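Local coordinates for tailspike protein (Acinetobacter phage vB_ApiP_P1, PDB 6E1R) that probably recognises and hydrolyses the capsular polysaccharide of its Acinetobacter host, as a trimeric tailspike of the phage, at residues A[437-451]-A[529-543]. Sequence-based numbering, arbitrary orientation.
Sequences KTINRDFTVGSSVGV and LVATAVGSTAGRFAM
F443 reaches from strand 437-443 into the core of a C-terminal beta-sandwich, where its ring lies between two antiparallel ladders: 437-443 with 539-543 in one sheet, 448-451 with 529-533 in the other. This domain follows the parallel beta-helix of the tailspike. With CG anti to the carbonyl carbon (chi1 -69°), the ring crosses to the second sheet. F443 CE2 lies 3.2 Å from A531 O, in the plane of the ring, while V449 CG2 sits over one face, toward the rim. CE of selenomethionine M543 comes from the opposite direction, 3.9 Å from F443 CZ, and the rings of F443 and F541 meet obliquely, planes at 73°. F519 packs on both rings.

On the outer face of the first sheet, D442 and R540 form a side-on salt bridge, running alongside each other with carboxylate and guanidinium nearly coplanar. R540 NE meets the syn lone pair of D442 OD1 at 2.6 Å, and NH2 takes OD2 at 2.9 Å; the amide of N440 lies over the rim of one guanidinium face, 38° from parallel. A beta bulge shifts the ladder around N440, and a water links its N to F541 O. R441, kinked twice along its chain, sends NH1 across to the other sheet, 2.6 Å from G450 O. On the face of that sheet turned away from F443, S448 OG and T532 OG1 share a hydrogen bond of 2.7 Å.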
ATOM      1  N   LYS A 437      35.721  20.613 -11.053  1.00 41.36           N
ATOM      2  CA  LYS A 437      36.897  20.042 -11.695  1.00 36.17           C
ATOM      3  C   LYS A 437      37.060  20.648 -13.078  1.00 38.67           C
ATOM      4  O   LYS A 437      36.099  20.704 -13.853  1.00 45.17           O
ATOM      5  CB  LYS A 437      36.760  18.519 -11.811  1.00 37.60           C
ATOM      6  CG  LYS A 437      37.918  17.805 -12.497  1.00 33.59           C
ATOM      7  CD  LYS A 437      39.087  17.576 -11.571  1.00 42.02           C
ATOM      8  CE  LYS A 437      40.004  16.488 -12.107  1.00 42.47           C
ATOM      9  NZ  LYS A 437      39.292  15.187 -12.236  1.00 36.36           N
ATOM     10  N   THR A 438      38.271  21.109 -13.381  1.00 39.26           N
ATOM     11  CA  THR A 438      38.612  21.591 -14.712  1.00 38.71           C
ATOM     12  C   THR A 438      39.888  20.888 -15.145  1.00 42.37           C
ATOM     13  O   THR A 438      40.910  20.974 -14.456  1.00 42.97           O
ATOM     14  CB  THR A 438      38.794  23.110 -14.731  1.00 40.77           C
ATOM     15  OG1 THR A 438      37.688  23.731 -14.064  1.00 43.63           O
ATOM     16  CG2 THR A 438      38.850  23.614 -16.165  1.00 38.10           C
ATOM     17  N   ILE A 439      39.829  20.196 -16.280  1.00 36.09           N
ATOM     18  CA  ILE A 439      40.968  19.422 -16.760  1.00 35.09           C
ATOM     19  C   ILE A 439      41.500  20.037 -18.045  1.00 36.71           C
ATOM     20  O   ILE A 439      40.938  21.010 -18.560  1.00 37.58           O
ATOM     21  CB  ILE A 439      40.589  17.944 -16.968  1.00 38.10           C
ATOM     22  CG1 ILE A 439      39.549  17.810 -18.082  1.00 39.93           C
ATOM     23  CG2 ILE A 439      40.071  17.341 -15.673  1.00 29.33           C
ATOM     24  CD1 ILE A 439      39.288  16.380 -18.505  1.00 34.00           C
ATOM     25  N   ASN A 440      42.591  19.468 -18.563  1.00 38.59           N
ATOM     26  CA  ASN A 440      43.184  19.894 -19.832  1.00 36.54           C
ATOM     27  C   ASN A 440      43.570  21.371 -19.804  1.00 38.44           C
ATOM     28  O   ASN A 440      43.404  22.095 -20.788  1.00 42.38           O
ATOM     29  CB  ASN A 440      42.254  19.592 -21.008  1.00 38.15           C
ATOM     30  CG  ASN A 440      41.894  18.122 -21.098  1.00 42.29           C
ATOM     31  OD1 ASN A 440      42.613  17.264 -20.585  1.00 41.45           O
ATOM     32  ND2 ASN A 440      40.775  17.825 -21.749  1.00 44.75           N
ATOM     33  N   ARG A 441      44.083  21.826 -18.663  1.00 34.71           N
ATOM     34  CA  ARG A 441      44.620  23.179 -18.542  1.00 35.38           C
ATOM     35  C   ARG A 441      46.051  23.162 -19.057  1.00 35.49           C
ATOM     36  O   ARG A 441      46.986  22.820 -18.330  1.00 36.50           O
ATOM     37  CB  ARG A 441      44.539  23.668 -17.101  1.00 36.08           C
ATOM     38  CG  ARG A 441      43.140  23.624 -16.490  1.00 37.59           C
ATOM     39  CD  ARG A 441      42.179  24.588 -17.185  1.00 37.62           C
ATOM     40  NE  ARG A 441      41.633  24.044 -18.427  1.00 41.17           N
ATOM     41  CZ  ARG A 441      40.868  24.726 -19.272  1.00 40.55           C
ATOM     42  NH1 ARG A 441      40.550  25.988 -19.014  1.00 40.79           N
ATOM     43  NH2 ARG A 441      40.424  24.147 -20.378  1.00 38.97           N
ATOM     44  N   ASP A 442      46.221  23.523 -20.327  1.00 38.51           N
ATOM     45  CA  ASP A 442      47.511  23.439 -20.999  1.00 46.46           C
ATOM     46  C   ASP A 442      48.220  24.785 -20.911  1.00 46.46           C
ATOM     47  O   ASP A 442      47.669  25.813 -21.317  1.00 44.43           O
ATOM     48  CB  ASP A 442      47.325  23.015 -22.455  1.00 51.61           C
ATOM     49  CG  ASP A 442      46.509  21.744 -22.588  1.00 57.72           C
ATOM     50  OD1 ASP A 442      46.640  20.862 -21.714  1.00 56.97           O
ATOM     51  OD2 ASP A 442      45.733  21.628 -23.560  1.00 60.73           O
ATOM     52  N   PHE A 443      49.441  24.774 -20.383  1.00 44.64           N
ATOM     53  CA  PHE A 443      50.207  25.986 -20.143  1.00 41.54           C
ATOM     54  C   PHE A 443      51.506  25.970 -20.935  1.00 42.51           C
ATOM     55  O   PHE A 443      52.092  24.912 -21.185  1.00 45.39           O
ATOM     56  CB  PHE A 443      50.547  26.151 -18.655  1.00 40.46           C
ATOM     57  CG  PHE A 443      49.362  26.445 -17.786  1.00 40.07           C
ATOM     58  CD1 PHE A 443      48.590  25.415 -17.276  1.00 38.64           C
ATOM     59  CD2 PHE A 443      49.027  27.750 -17.467  1.00 38.40           C
ATOM     60  CE1 PHE A 443      47.500  25.680 -16.472  1.00 41.24           C
ATOM     61  CE2 PHE A 443      47.939  28.022 -16.662  1.00 40.13           C
ATOM     62  CZ  PHE A 443      47.175  26.986 -16.163  1.00 44.41           C
ATOM     63  N   THR A 444      51.943  27.159 -21.328  1.00 42.98           N
ATOM     64  CA  THR A 444      53.325  27.418 -21.697  1.00 45.43           C
ATOM     65  C   THR A 444      53.948  28.302 -20.624  1.00 43.75           C
ATOM     66  O   THR A 444      53.272  28.754 -19.695  1.00 42.04           O
ATOM     67  CB  THR A 444      53.425  28.077 -23.079  1.00 46.59           C
ATOM     68  OG1 THR A 444      52.763  29.348 -23.059  1.00 50.80           O
ATOM     69  CG2 THR A 444      52.782  27.194 -24.138  1.00 44.85           C
ATOM     70  N   VAL A 445      55.254  28.535 -20.746  1.00 42.62           N
ATOM     71  CA  VAL A 445      55.979  29.303 -19.738  1.00 39.96           C
ATOM     72  C   VAL A 445      55.357  30.687 -19.599  1.00 39.50           C
ATOM     73  O   VAL A 445      55.424  31.508 -20.521  1.00 42.46           O
ATOM     74  CB  VAL A 445      57.477  29.398 -20.076  1.00 43.15           C
ATOM     75  CG1 VAL A 445      58.190  30.284 -19.068  1.00 41.11           C
ATOM     76  CG2 VAL A 445      58.097  28.011 -20.100  1.00 45.87           C
ATOM     77  N   GLY A 446      54.743  30.947 -18.446  1.00 33.19           N
ATOM     78  CA  GLY A 446      54.144  32.235 -18.166  1.00 34.92           C
ATOM     79  C   GLY A 446      52.761  32.457 -18.738  1.00 38.28           C
ATOM     80  O   GLY A 446      52.243  33.575 -18.638  1.00 41.47           O
ATOM     81  N   SER A 447      52.142  31.438 -19.329  1.00 40.23           N
ATOM     82  CA  SER A 447      50.838  31.620 -19.945  1.00 36.81           C
ATOM     83  C   SER A 447      49.733  31.598 -18.891  1.00 36.79           C
ATOM     84  O   SER A 447      49.922  31.144 -17.758  1.00 29.74           O
ATOM     85  CB  SER A 447      50.580  30.540 -20.995  1.00 33.61           C
ATOM     86  OG  SER A 447      50.377  29.276 -20.389  1.00 39.52           O
ATOM     87  N   SER A 448      48.563  32.097 -19.284  1.00 38.05           N
ATOM     88  CA  SER A 448      47.403  32.187 -18.407  1.00 39.90           C
ATOM     89  C   SER A 448      46.257  31.377 -18.995  1.00 42.69           C
ATOM     90  O   SER A 448      45.982  31.462 -20.196  1.00 40.62           O
ATOM     91  CB  SER A 448      46.977  33.644 -18.208  1.00 38.39           C
ATOM     92  OG  SER A 448      48.016  34.398 -17.609  1.00 35.12           O
ATOM     93  N   VAL A 449      45.590  30.594 -18.147  1.00 45.37           N
ATOM     94  CA  VAL A 449      44.473  29.750 -18.556  1.00 42.92           C
ATOM     95  C   VAL A 449      43.349  29.915 -17.543  1.00 43.11           C
ATOM     96  O   VAL A 449      43.588  29.861 -16.331  1.00 45.08           O
ATOM     97  CB  VAL A 449      44.883  28.267 -18.666  1.00 39.35           C
ATOM     98  CG1 VAL A 449      43.683  27.408 -19.026  1.00 38.57           C
ATOM     99  CG2 VAL A 449      45.991  28.090 -19.692  1.00 42.43           C
ATOM    100  N   GLY A 450      42.129  30.109 -18.037  1.00 45.74           N
ATOM    101  CA  GLY A 450      40.982  30.199 -17.149  1.00 39.82           C
ATOM    102  C   GLY A 450      40.634  28.845 -16.554  1.00 36.90           C
ATOM    103  O   GLY A 450      40.721  27.809 -17.215  1.00 35.02           O
ATOM    104  N   VAL A 451      40.234  28.859 -15.287  1.00 34.01           N
ATOM    105  CA  VAL A 451      39.918  27.647 -14.543  1.00 39.37           C
ATOM    106  C   VAL A 451      38.418  27.511 -14.304  1.00 39.10           C
ATOM    107  O   VAL A 451      37.836  26.456 -14.556  1.00 47.95           O
ATOM    108  CB  VAL A 451      40.696  27.600 -13.208  1.00 41.92           C
ATOM    109  CG1 VAL A 451      40.228  26.427 -12.360  1.00 42.40           C
ATOM    110  CG2 VAL A 451      42.191  27.507 -13.473  1.00 41.35           C
ATOM    111  N   LEU A 529      38.262  32.846 -12.851  1.00 31.43           N
ATOM    112  CA  LEU A 529      39.462  32.567 -12.066  1.00 31.56           C
ATOM    113  C   LEU A 529      40.568  32.100 -13.002  1.00 38.71           C
ATOM    114  O   LEU A 529      40.487  31.008 -13.574  1.00 46.15           O
ATOM    115  CB  LEU A 529      39.166  31.518 -10.999  1.00 28.20           C
ATOM    116  CG  LEU A 529      40.329  31.142 -10.078  1.00 27.08           C
ATOM    117  CD1 LEU A 529      40.738  32.329  -9.221  1.00 35.04           C
ATOM    118  CD2 LEU A 529      39.974  29.946  -9.210  1.00 26.92           C
ATOM    119  N   VAL A 530      41.602  32.922 -13.163  1.00 33.07           N
ATOM    120  CA  VAL A 530      42.672  32.675 -14.122  1.00 32.38           C
ATOM    121  C   VAL A 530      43.919  32.220 -13.378  1.00 38.01           C
ATOM    122  O   VAL A 530      44.277  32.785 -12.337  1.00 42.73           O
ATOM    123  CB  VAL A 530      42.962  33.933 -14.965  1.00 32.87           C
ATOM    124  CG1 VAL A 530      44.072  33.661 -15.969  1.00 30.99           C
ATOM    125  CG2 VAL A 530      41.698  34.399 -15.668  1.00 33.62           C
ATOM    126  N   ALA A 531      44.576  31.194 -13.912  1.00 39.16           N
ATOM    127  CA  ALA A 531      45.839  30.695 -13.389  1.00 40.91           C
ATOM    128  C   ALA A 531      46.952  31.026 -14.372  1.00 47.11           C
ATOM    129  O   ALA A 531      46.821  30.766 -15.573  1.00 52.66           O
ATOM    130  CB  ALA A 531      45.778  29.184 -13.149  1.00 42.13           C
ATOM    131  N   THR A 532      48.041  31.597 -13.864  1.00 43.17           N
ATOM    132  CA  THR A 532      49.199  31.957 -14.672  1.00 42.47           C
ATOM    133  C   THR A 532      50.396  31.124 -14.238  1.00 41.82           C
ATOM    134  O   THR A 532      50.739  31.099 -13.051  1.00 43.31           O
ATOM    135  CB  THR A 532      49.517  33.448 -14.546  1.00 39.75           C
ATOM    136  OG1 THR A 532      48.365  34.214 -14.917  1.00 37.26           O
ATOM    137  CG2 THR A 532      50.682  33.822 -15.450  1.00 34.54           C
ATOM    138  N   ALA A 533      51.033  30.455 -15.197  1.00 40.32           N
ATOM    139  CA  ALA A 533      52.148  29.572 -14.883  1.00 41.04           C
ATOM    140  C   ALA A 533      53.308  30.356 -14.280  1.00 44.86           C
ATOM    141  O   ALA A 533      53.600  31.484 -14.687  1.00 45.08           O
ATOM    142  CB  ALA A 533      52.608  28.834 -16.140  1.00 40.21           C
ATOM    143  N   VAL A 534      53.974  29.746 -13.302  1.00 40.68           N
ATOM    144  CA  VAL A 534      55.054  30.377 -12.554  1.00 37.33           C
ATOM    145  C   VAL A 534      56.352  29.639 -12.851  1.00 38.15           C
ATOM    146  O   VAL A 534      56.393  28.403 -12.814  1.00 43.84           O
ATOM    147  CB  VAL A 534      54.757  30.385 -11.045  1.00 37.29           C
ATOM    148  CG1 VAL A 534      55.949  30.912 -10.264  1.00 27.97           C
ATOM    149  CG2 VAL A 534      53.517  31.216 -10.758  1.00 41.96           C
ATOM    150  N   GLY A 535      57.407  30.394 -13.137  1.00 42.92           N
ATOM    151  CA  GLY A 535      58.714  29.786 -13.328  1.00 39.27           C
ATOM    152  C   GLY A 535      58.765  28.968 -14.601  1.00 37.93           C
ATOM    153  O   GLY A 535      58.429  29.448 -15.690  1.00 37.05           O
ATOM    154  N   SER A 536      59.188  27.713 -14.469  1.00 40.34           N
ATOM    155  CA  SER A 536      59.329  26.814 -15.605  1.00 41.96           C
ATOM    156  C   SER A 536      58.072  26.002 -15.877  1.00 44.21           C
ATOM    157  O   SER A 536      58.087  25.152 -16.773  1.00 47.32           O
ATOM    158  CB  SER A 536      60.512  25.864 -15.381  1.00 46.19           C
ATOM    159  OG  SER A 536      61.704  26.586 -15.124  1.00 52.08           O
ATOM    160  N   THR A 537      56.992  26.249 -15.137  1.00 42.52           N
ATOM    161  CA  THR A 537      55.786  25.438 -15.245  1.00 38.66           C
ATOM    162  C   THR A 537      55.223  25.480 -16.659  1.00 36.56           C
ATOM    163  O   THR A 537      54.980  26.557 -17.215  1.00 34.85           O
ATOM    164  CB  THR A 537      54.735  25.922 -14.244  1.00 38.96           C
ATOM    165  OG1 THR A 537      55.178  25.643 -12.909  1.00 40.40           O
ATOM    166  CG2 THR A 537      53.397  25.237 -14.491  1.00 34.78           C
ATOM    167  N   ALA A 538      55.014  24.300 -17.240  1.00 38.37           N
ATOM    168  CA  ALA A 538      54.438  24.184 -18.572  1.00 41.73           C
ATOM    169  C   ALA A 538      53.940  22.761 -18.771  1.00 42.21           C
ATOM    170  O   ALA A 538      54.584  21.804 -18.330  1.00 41.27           O
ATOM    171  CB  ALA A 538      55.458  24.549 -19.659  1.00 32.18           C
ATOM    172  N   GLY A 539      52.792  22.629 -19.436  1.00 40.58           N
ATOM    173  CA  GLY A 539      52.204  21.345 -19.739  1.00 44.05           C
ATOM    174  C   GLY A 539      50.734  21.328 -19.385  1.00 42.58           C
ATOM    175  O   GLY A 539      50.104  22.376 -19.207  1.00 45.11           O
ATOM    176  N   ARG A 540      50.186  20.122 -19.277  1.00 45.53           N
ATOM    177  CA  ARG A 540      48.771  19.924 -18.993  1.00 40.91           C
ATOM    178  C   ARG A 540      48.559  19.705 -17.502  1.00 42.19           C
ATOM    179  O   ARG A 540      49.195  18.835 -16.899  1.00 46.78           O
ATOM    180  CB  ARG A 540      48.214  18.743 -19.790  1.00 37.62           C
ATOM    181  CG  ARG A 540      46.796  18.359 -19.406  1.00 39.59           C
ATOM    182  CD  ARG A 540      46.135  17.556 -20.507  1.00 35.83           C
ATOM    183  NE  ARG A 540      45.949  18.375 -21.701  1.00 38.95           N
ATOM    184  CZ  ARG A 540      45.329  17.970 -22.804  1.00 43.59           C
ATOM    185  NH1 ARG A 540      44.827  16.745 -22.873  1.00 50.35           N
ATOM    186  NH2 ARG A 540      45.211  18.792 -23.837  1.00 40.54           N
ATOM    187  N   PHE A 541      47.662  20.493 -16.916  1.00 38.08           N
ATOM    188  CA  PHE A 541      47.356  20.434 -15.496  1.00 40.09           C
ATOM    189  C   PHE A 541      45.847  20.352 -15.305  1.00 43.80           C
ATOM    190  O   PHE A 541      45.066  20.529 -16.245  1.00 47.63           O
ATOM    191  CB  PHE A 541      47.930  21.648 -14.752  1.00 38.35           C
ATOM    192  CG  PHE A 541      49.431  21.737 -14.801  1.00 40.76           C
ATOM    193  CD1 PHE A 541      50.071  22.310 -15.889  1.00 38.68           C
ATOM    194  CD2 PHE A 541      50.201  21.250 -13.756  1.00 39.68           C
ATOM    195  CE1 PHE A 541      51.450  22.390 -15.937  1.00 37.29           C
ATOM    196  CE2 PHE A 541      51.580  21.329 -13.798  1.00 38.79           C
ATOM    197  CZ  PHE A 541      52.206  21.899 -14.889  1.00 37.99           C
ATOM    198  N   ALA A 542      45.438  20.073 -14.070  1.00 38.18           N
ATOM    199  CA  ALA A 542      44.026  19.967 -13.727  1.00 37.24           C
ATOM    200  C   ALA A 542      43.801  20.547 -12.340  1.00 37.97           C
ATOM    201  O   ALA A 542      44.524  20.207 -11.398  1.00 40.20           O
ATOM    202  CB  ALA A 542      43.550  18.511 -13.778  1.00 38.89           C
HETATM  203  N   MSE A 543      42.801  21.413 -12.218  1.00 36.15           N
HETATM  204  CA  MSE A 543      42.482  22.041 -10.942  1.00 38.17           C
HETATM  205  C   MSE A 543      41.207  21.475 -10.326  1.00 45.64           C
HETATM  206  O   MSE A 543      40.313  21.005 -11.033  1.00 49.93           O
HETATM  207  CB  MSE A 543      42.336  23.558 -11.105  1.00 41.41           C
HETATM  208  CG  MSE A 543      43.645  24.330 -11.168  1.00 54.12           C
HETATM  209 SE   MSE A 543      44.683  23.984 -12.781  1.00 67.45          SE
HETATM  210  CE  MSE A 543      45.820  25.563 -12.744  1.00 67.86           C
TER
HETATM  211  O   HOH W   1      44.183  17.639 -17.393  1.00 46.85           O
HETATM  212  O   HOH W   2      55.918  29.188 -16.341  1.00 38.54           O